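Local coordinates for protein phosphoglycerate kinase (Coxiella burnetii, PDB 4NG4) that catalyses the reversible transfer of a phosphoryl group between 3-phosphoglycerate and ATP, a step of glycolysis, and binds ADP with magnesium, at residues Asp291-Thr294 with Ser295-Ile299; Leu222-Gly225 with Gly226-Asn230; Phe300-Gly303 with Pro304-Ala308. One frame throughout, in Å; residues are numbered along the deposited sequence.

Contact 1 of 3, residues Asp291-Thr294 with Ser295-Ile299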
loop_
_atom_site.group_PDB
_atom_site.type_symbol
_atom_site.label_atom_id
_atom_site.label_comp_id
_atom_site.label_asym_id
_atom_site.label_seq_id
_atom_site.Cartn_x
_atom_site.Cartn_y
_atom_site.Cartn_z
ATOM N N ASP A 291 -23.941 -12.989 21.767
ATOM C CA ASP A 291 -24.671 -13.002 23.048
ATOM C C ASP A 291 -23.827 -13.538 24.193
ATOM O O ASP A 291 -23.807 -12.975 25.282
ATOM C CB ASP A 291 -25.905 -13.927 22.983
ATOM C CG ASP A 291 -26.898 -13.546 21.897
ATOM O OD1 ASP A 291 -27.082 -12.339 21.619
ATOM O OD2 ASP A 291 -27.522 -14.475 21.333
ATOM N N ALA A 292 -23.161 -14.661 23.925
ATOM C CA ALA A 292 -22.685 -15.567 24.975
ATOM C C ALA A 292 -21.258 -15.312 25.457
ATOM O O ALA A 292 -20.773 -16.080 26.276
ATOM C CB ALA A 292 -22.827 -17.014 24.510
ATOM N N VAL A 293 -20.615 -14.234 24.993
ATOM C CA VAL A 293 -19.244 -13.909 25.402
ATOM C C VAL A 293 -19.203 -13.464 26.874
ATOM O O VAL A 293 -19.761 -12.424 27.226
ATOM C CB VAL A 293 -18.598 -12.801 24.512
ATOM C CG1 VAL A 293 -17.176 -12.492 24.974
ATOM C CG2 VAL A 293 -18.577 -13.222 23.046
ATOM N N THR A 294 -18.524 -14.255 27.711
ATOM C CA THR A 294 -18.426 -13.989 29.143
ATOM C C THR A 294 -17.279 -13.005 29.425
ATOM O O THR A 294 -16.618 -12.531 28.502
ATOM C CB THR A 294 -18.272 -15.306 29.941
ATOM O OG1 THR A 294 -17.007 -15.924 29.659
ATOM C CG2 THR A 294 -19.408 -16.266 29.580
ATOM N N SER A 295 -17.045 -12.692 30.696
ATOM C CA SER A 295 -16.267 -11.510 31.050
ATOM C C SER A 295 -14.750 -11.648 30.961
ATOM O O SER A 295 -14.049 -10.640 31.022
ATOM C CB SER A 295 -16.655 -11.003 32.440
ATOM O OG SER A 295 -16.062 -11.782 33.465
ATOM N N ASN A 296 -14.222 -12.854 30.829
ATOM C CA ASN A 296 -12.775 -12.985 30.597
ATOM C C ASN A 296 -12.445 -13.936 29.467
ATOM O O ASN A 296 -11.563 -14.780 29.590
ATOM C CB ASN A 296 -12.002 -13.333 31.882
ATOM C CG ASN A 296 -12.455 -14.616 32.506
ATOM O OD1 ASN A 296 -13.494 -15.164 32.144
ATOM N ND2 ASN A 296 -11.676 -15.110 33.460
ATOM N N GLU A 297 -13.183 -13.762 28.375
ATOM C CA GLU A 297 -12.863 -14.325 27.074
ATOM C C GLU A 297 -12.583 -13.171 26.125
ATOM O O GLU A 297 -12.912 -12.029 26.421
ATOM C CB GLU A 297 -14.046 -15.104 26.524
ATOM C CG GLU A 297 -14.482 -16.261 27.361
ATOM C CD GLU A 297 -15.624 -17.031 26.711
ATOM O OE1 GLU A 297 -16.764 -16.490 26.611
ATOM O OE2 GLU A 297 -15.368 -18.179 26.306
ATOM N N SER A 298 -11.986 -13.474 24.977
ATOM C CA SER A 298 -11.704 -12.455 23.972
ATOM C C SER A 298 -12.026 -13.033 22.607
ATOM O O SER A 298 -11.868 -14.236 22.387
ATOM C CB SER A 298 -10.223 -12.046 24.013
ATOM O OG SER A 298 -9.727 -11.928 25.331
ATOM N N ILE A 299 -12.460 -12.175 21.691
ATOM C CA ILE A 299 -12.763 -12.598 20.327
ATOM C C ILE A 299 -11.501 -12.591 19.470
ATOM O O ILE A 299 -10.872 -11.557 19.309
ATOM C CB ILE A 299 -13.806 -11.683 19.683
ATOM C CG1 ILE A 299 -15.124 -11.746 20.486
ATOM C CG2 ILE A 299 -14.041 -12.089 18.225
ATOM C CD1 ILE A 299 -16.197 -10.764 20.010
#
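Glu-297 lays the end of its side chain across the backbone N and the hydroxyl of Thr-294, three residues earlier. A single carboxylate oxygen, OE1, does most of the touching. Thr-294 N gives a hydrogen bond of 3.1 Å to Glu-297 OE1. That bond is nearly straight, with an N-H...O angle of 168°. It uses the anti lone pair of OE1, on the side away from OE2. Thr-294 OG1 adds a weak hydrogen bond to Glu-297 OE1, also at 3.1 Å. The hydroxyl reaches it because chi1 of 67° sets OG1 between the backbone N and the carbonyl carbon. It therefore sits close to the N-H that shares its acceptor.

The aliphatic part of Glu-297 takes part too. Its CG lies 3.4 Å from Thr-294 OG1. Beyond CG the chain is extended (chi2 -177°), which brings OE1 within reach of both the hydroxyl and the backbone N. There OE1 also approaches Val-293, 3.8 Å from its CA.

The polar end has a stronger partner outside the turn. Lys-288 makes a salt bridge with OE1, and its NZ is also hydrogen-bonded to Ala-292 O. The lysine thus links the two ends of this turn and probably helps to fix the carboxylate. On the strand side, the side chain of Glu-297 also rests on Val-275.

This is a turn closed by side-chain-to-backbone bonding. It belongs to the surface connection between strands 286-289 and 298-300, the two outer strands of a three-stranded antiparallel sheet in the nucleotide-binding domain.

Contact 2 of 3, residues Leu222-Gly225 with Gly226-Asn230. With ADP (adenosine-5'-diphosphate), chain E.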
loop_
_atom_site.group_PDB
_atom_site.type_symbol
_atom_site.label_atom_id
_atom_site.label_comp_id
_atom_site.label_asym_id
_atom_site.label_seq_id
_atom_site.Cartn_x
_atom_site.Cartn_y
_atom_site.Cartn_z
ATOM N N LEU A 222 -19.936 -3.052 3.271
ATOM C CA LEU A 222 -18.654 -2.849 3.978
ATOM C C LEU A 222 -18.537 -3.810 5.151
ATOM O O LEU A 222 -19.493 -4.007 5.897
ATOM C CB LEU A 222 -18.529 -1.410 4.485
ATOM C CG LEU A 222 -17.235 -1.021 5.222
ATOM C CD1 LEU A 222 -16.105 -0.806 4.242
ATOM C CD2 LEU A 222 -17.440 0.226 6.076
ATOM N N ILE A 223 -17.360 -4.406 5.311
ATOM C CA ILE A 223 -17.130 -5.427 6.335
ATOM C C ILE A 223 -15.945 -5.060 7.205
ATOM O O ILE A 223 -14.821 -4.921 6.724
ATOM C CB ILE A 223 -16.818 -6.777 5.693
ATOM C CG1 ILE A 223 -18.073 -7.383 5.073
ATOM C CG2 ILE A 223 -16.254 -7.750 6.736
ATOM C CD1 ILE A 223 -17.794 -8.635 4.276
ATOM N N VAL A 224 -16.191 -4.908 8.495
ATOM C CA VAL A 224 -15.119 -4.644 9.439
ATOM C C VAL A 224 -14.729 -5.958 10.114
ATOM O O VAL A 224 -15.592 -6.798 10.378
ATOM C CB VAL A 224 -15.520 -3.593 10.511
ATOM C CG1 VAL A 224 -15.953 -2.306 9.862
ATOM C CG2 VAL A 224 -16.616 -4.122 11.410
ATOM N N GLY A 225 -13.430 -6.107 10.394
ATOM C CA GLY A 225 -12.881 -7.274 11.080
ATOM C C GLY A 225 -11.884 -6.919 12.172
ATOM O O GLY A 225 -11.308 -5.821 12.176
ATOM N N GLY A 226 -11.695 -7.857 13.107
ATOM C CA GLY A 226 -10.746 -7.713 14.221
ATOM C C GLY A 226 -11.101 -6.646 15.245
ATOM O O GLY A 226 -12.286 -6.370 15.510
ATOM N N GLY A 227 -10.055 -6.040 15.817
ATOM C CA GLY A 227 -10.191 -4.908 16.723
ATOM C C GLY A 227 -11.293 -3.979 16.270
ATOM O O GLY A 227 -12.202 -3.659 17.048
ATOM N N ILE A 228 -11.216 -3.561 15.004
ATOM C CA ILE A 228 -12.247 -2.716 14.381
ATOM C C ILE A 228 -13.639 -3.284 14.664
ATOM O O ILE A 228 -14.477 -2.613 15.254
ATOM C CB ILE A 228 -12.036 -2.560 12.826
ATOM C CG1 ILE A 228 -10.718 -1.827 12.517
ATOM C CG2 ILE A 228 -13.178 -1.792 12.178
ATOM C CD1 ILE A 228 -10.316 -1.890 11.061
ATOM N N ALA A 229 -13.875 -4.533 14.274
ATOM C CA ALA A 229 -15.195 -5.135 14.461
ATOM C C ALA A 229 -15.542 -5.208 15.936
ATOM O O ALA A 229 -16.666 -4.907 16.333
ATOM C CB ALA A 229 -15.257 -6.523 13.817
ATOM N N ASN A 230 -14.574 -5.594 16.751
ATOM C CA ASN A 230 -14.795 -5.639 18.194
ATOM C C ASN A 230 -15.216 -4.262 18.764
ATOM O O ASN A 230 -16.079 -4.177 19.630
ATOM C CB ASN A 230 -13.552 -6.182 18.938
ATOM C CG ASN A 230 -13.170 -7.612 18.521
ATOM O OD1 ASN A 230 -11.998 -8.017 18.617
ATOM N ND2 ASN A 230 -14.140 -8.372 18.062
HETATM P PB ADP E . -2.770 -4.824 7.669
HETATM O O1B ADP E . -2.920 -6.122 6.914
HETATM O O2B ADP E . -1.353 -4.563 8.138
HETATM O O3B ADP E . -3.442 -3.642 7.011
HETATM P PA ADP E . -3.709 -4.101 10.283
HETATM O O1A ADP E . -2.399 -3.361 10.408
HETATM O O2A ADP E . -4.971 -3.282 10.204
HETATM O O3A ADP E . -3.666 -5.082 8.994
HETATM O "O5'" ADP E . -3.788 -5.090 11.564
HETATM C "C5'" ADP E . -3.756 -6.519 11.444
HETATM C "C4'" ADP E . -3.113 -7.148 12.672
HETATM O "O4'" ADP E . -4.005 -7.035 13.787
HETATM C "C3'" ADP E . -2.802 -8.631 12.462
HETATM O "O3'" ADP E . -1.400 -8.890 12.622
HETATM C "C2'" ADP E . -3.663 -9.373 13.479
HETATM O "O2'" ADP E . -2.949 -10.397 14.178
HETATM C "C1'" ADP E . -4.172 -8.300 14.444
HETATM N N9 ADP E . -5.592 -8.558 14.849
HETATM C C8 ADP E . -6.671 -8.622 14.032
HETATM N N7 ADP E . -7.794 -8.887 14.750
HETATM C C5 ADP E . -7.450 -8.992 16.050
HETATM C C6 ADP E . -8.146 -9.254 17.334
HETATM N N6 ADP E . -9.484 -9.469 17.389
HETATM N N1 ADP E . -7.389 -9.268 18.462
HETATM C C2 ADP E . -6.050 -9.063 18.461
HETATM N N3 ADP E . -5.360 -8.823 17.329
HETATM C C4 ADP E . -5.990 -8.776 16.115
#
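Val-224 packs against Ile-228 and Ala-229 where strand 221-226 turns into helix 227-235. This is a glycine-rich beta-alpha corner of the Rossmann-like nucleotide-binding domain. The strand lies beside strand 196-202 in the parallel sheet.

Gly-226 is the N-cap residue. Its positive phi of 67° suits glycine. Without a side chain, it lets adenine come close, with its CA 3.2 Å from ADP N7. Its carbonyl O accepts the first-turn hydrogen bond from Asn-230 N, at 2.7 Å. Gly-227 follows, also next to the base, and its carbonyl takes a bond from the hydroxyl of Thr-231.

Ile-228 turns back to the strand. Its CG2 lies 3.4 Å from Val-224 CB, while its own CB rests by the carbonyl O of Gly-225. The CG2 branch is anti to the backbone N and is the one that meets the valine. The isoleucine also touches Val-200 on the neighbouring strand, and Lys-208 is close by.

Ala-229 covers the other valine branch, with its CB 3.7 Å from Val-224 CG2. Its methyl also sits against the carbonyl O of Val-224.

Asn-230 points away from the strand, and its OD1 stands 3.2 Å from N6 of ADP.

Contact 3 of 3, residues Phe300-Gly303 with Pro304-Ala308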
loop_
_atom_site.group_PDB
_atom_site.type_symbol
_atom_site.label_atom_id
_atom_site.label_comp_id
_atom_site.label_asym_id
_atom_site.label_seq_id
_atom_site.Cartn_x
_atom_site.Cartn_y
_atom_site.Cartn_z
ATOM N N PHE A 300 -11.144 -13.752 18.917
ATOM C CA PHE A 300 -9.973 -13.890 18.047
ATOM C C PHE A 300 -10.295 -14.224 16.582
ATOM O O PHE A 300 -9.407 -14.241 15.728
ATOM C CB PHE A 300 -9.052 -14.968 18.603
ATOM C CG PHE A 300 -8.609 -14.726 20.028
ATOM C CD1 PHE A 300 -8.080 -13.511 20.409
ATOM C CD2 PHE A 300 -8.707 -15.725 20.974
ATOM C CE1 PHE A 300 -7.655 -13.298 21.703
ATOM C CE2 PHE A 300 -8.288 -15.519 22.261
ATOM C CZ PHE A 300 -7.759 -14.297 22.627
ATOM N N ASP A 301 -11.553 -14.503 16.283
ATOM C CA ASP A 301 -11.940 -14.843 14.916
ATOM C C ASP A 301 -13.441 -14.746 14.781
ATOM O O ASP A 301 -14.157 -14.751 15.773
ATOM C CB ASP A 301 -11.483 -16.272 14.541
ATOM C CG ASP A 301 -11.134 -16.430 13.049
ATOM O OD1 ASP A 301 -11.164 -15.428 12.284
ATOM O OD2 ASP A 301 -10.829 -17.584 12.640
ATOM N N VAL A 302 -13.905 -14.640 13.542
ATOM C CA VAL A 302 -15.319 -14.774 13.234
ATOM C C VAL A 302 -15.693 -16.237 13.275
ATOM O O VAL A 302 -14.834 -17.118 13.231
ATOM C CB VAL A 302 -15.653 -14.270 11.817
ATOM C CG1 VAL A 302 -15.324 -12.783 11.671
ATOM C CG2 VAL A 302 -14.908 -15.114 10.771
ATOM N N GLY A 303 -16.991 -16.486 13.343
ATOM C CA GLY A 303 -17.536 -17.844 13.307
ATOM C C GLY A 303 -18.021 -18.232 11.920
ATOM O O GLY A 303 -17.905 -17.445 10.977
ATOM N N PRO A 304 -18.580 -19.447 11.789
ATOM C CA PRO A 304 -19.012 -19.937 10.489
ATOM C C PRO A 304 -20.167 -19.125 9.875
ATOM O O PRO A 304 -20.142 -18.852 8.672
ATOM C CB PRO A 304 -19.425 -21.383 10.791
ATOM C CG PRO A 304 -19.801 -21.375 12.203
ATOM C CD PRO A 304 -18.869 -20.421 12.858
ATOM N N ASN A 305 -21.153 -18.737 10.690
ATOM C CA ASN A 305 -22.310 -17.940 10.218
ATOM C C ASN A 305 -21.871 -16.614 9.650
ATOM O O ASN A 305 -22.339 -16.202 8.586
ATOM C CB ASN A 305 -23.324 -17.671 11.339
ATOM C CG ASN A 305 -24.671 -17.201 10.811
ATOM O OD1 ASN A 305 -24.936 -16.008 10.710
ATOM N ND2 ASN A 305 -25.526 -18.145 10.473
ATOM N N THR A 306 -20.959 -15.961 10.360
ATOM C CA THR A 306 -20.383 -14.709 9.903
ATOM C C THR A 306 -19.599 -14.914 8.617
ATOM O O THR A 306 -19.899 -14.279 7.610
ATOM C CB THR A 306 -19.463 -14.073 10.968
ATOM O OG1 THR A 306 -20.157 -13.949 12.218
ATOM C CG2 THR A 306 -18.991 -12.691 10.502
ATOM N N SER A 307 -18.626 -15.820 8.610
ATOM C CA SER A 307 -17.795 -15.961 7.408
ATOM C C SER A 307 -18.538 -16.604 6.231
ATOM O O SER A 307 -17.971 -16.738 5.163
ATOM C CB SER A 307 -16.450 -16.657 7.695
ATOM O OG SER A 307 -16.608 -17.867 8.384
ATOM N N ALA A 308 -19.800 -16.988 6.424
ATOM C CA ALA A 308 -20.674 -17.379 5.320
ATOM C C ALA A 308 -21.381 -16.139 4.745
ATOM O O ALA A 308 -21.542 -15.995 3.521
ATOM C CB ALA A 308 -21.679 -18.397 5.797
#
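Gly-303 offers its carbonyl oxygen to Ser-307, four residues on, and receives two hydrogen bonds from it. Ser-307 N bonds to Gly-303 O at 3.0 Å. The N-H...O angle is 173°, so this bond is almost straight. This is an i to i+4 bond at the start of the helix. Ser-307 OG bonds to Gly-303 O at 2.9 Å. It comes from above the carbonyl plane, about 40° out of it. A chi1 of 52° folds the hydroxyl back over its own backbone, toward Gly-303 O. One residue therefore holds this carbonyl twice.

Val-302 supplies the apolar half. Its two branches meet neighbouring residues of the first turn. Its CG1 meets Thr-306 CG2 at 3.8 Å. Its CG2 meets Ser-307 CB, also at 3.8 Å. The valine also touches Ile-326.

Thr-306 meets the valine with CB and CG2. The hydroxyl is used differently: OG1 is hydrogen-bonded to Asp-272 OD1. The other oxygen of that carboxylate, OD2, takes the backbone N of Asn-305. Asp-272 thereby ties the first turn to strand 272-276.

The side chain of Val-302 is about 6 Å from the magnesium ion. Asp-301, just before it, belongs to the magnesium site with Phe-334 and Thr-338. The contact is thus a strand-to-helix corner that directly follows a residue of the metal site.

How the contacts relate
All three contacts lie in the nucleotide-binding domain, on the same side of the chain's centre. Along the chain, contact 2 comes first, then contact 1, then contact 3. Contacts 1 and 3 adjoin: strand 298-300 leads into helix 304-316. Their centres are about 15 Å apart. Contacts 2 and 3 have centres about 12 Å apart and nearest atoms about 6 Å apart. Helix 304-316 nevertheless reaches strand 221-226, where Tyr-310, Leu-313 and Met-314 meet Ile-223. Contacts 1 and 2 have centres about 17 Å apart, yet Ile-299 CB lies 3.7 Å from Asn-230 ND2. Both residues line the ADP pocket. Helix 227-235 and strand 298-300 thus meet at its adenine side. Asp-301 of contact 3 belongs to the magnesium site.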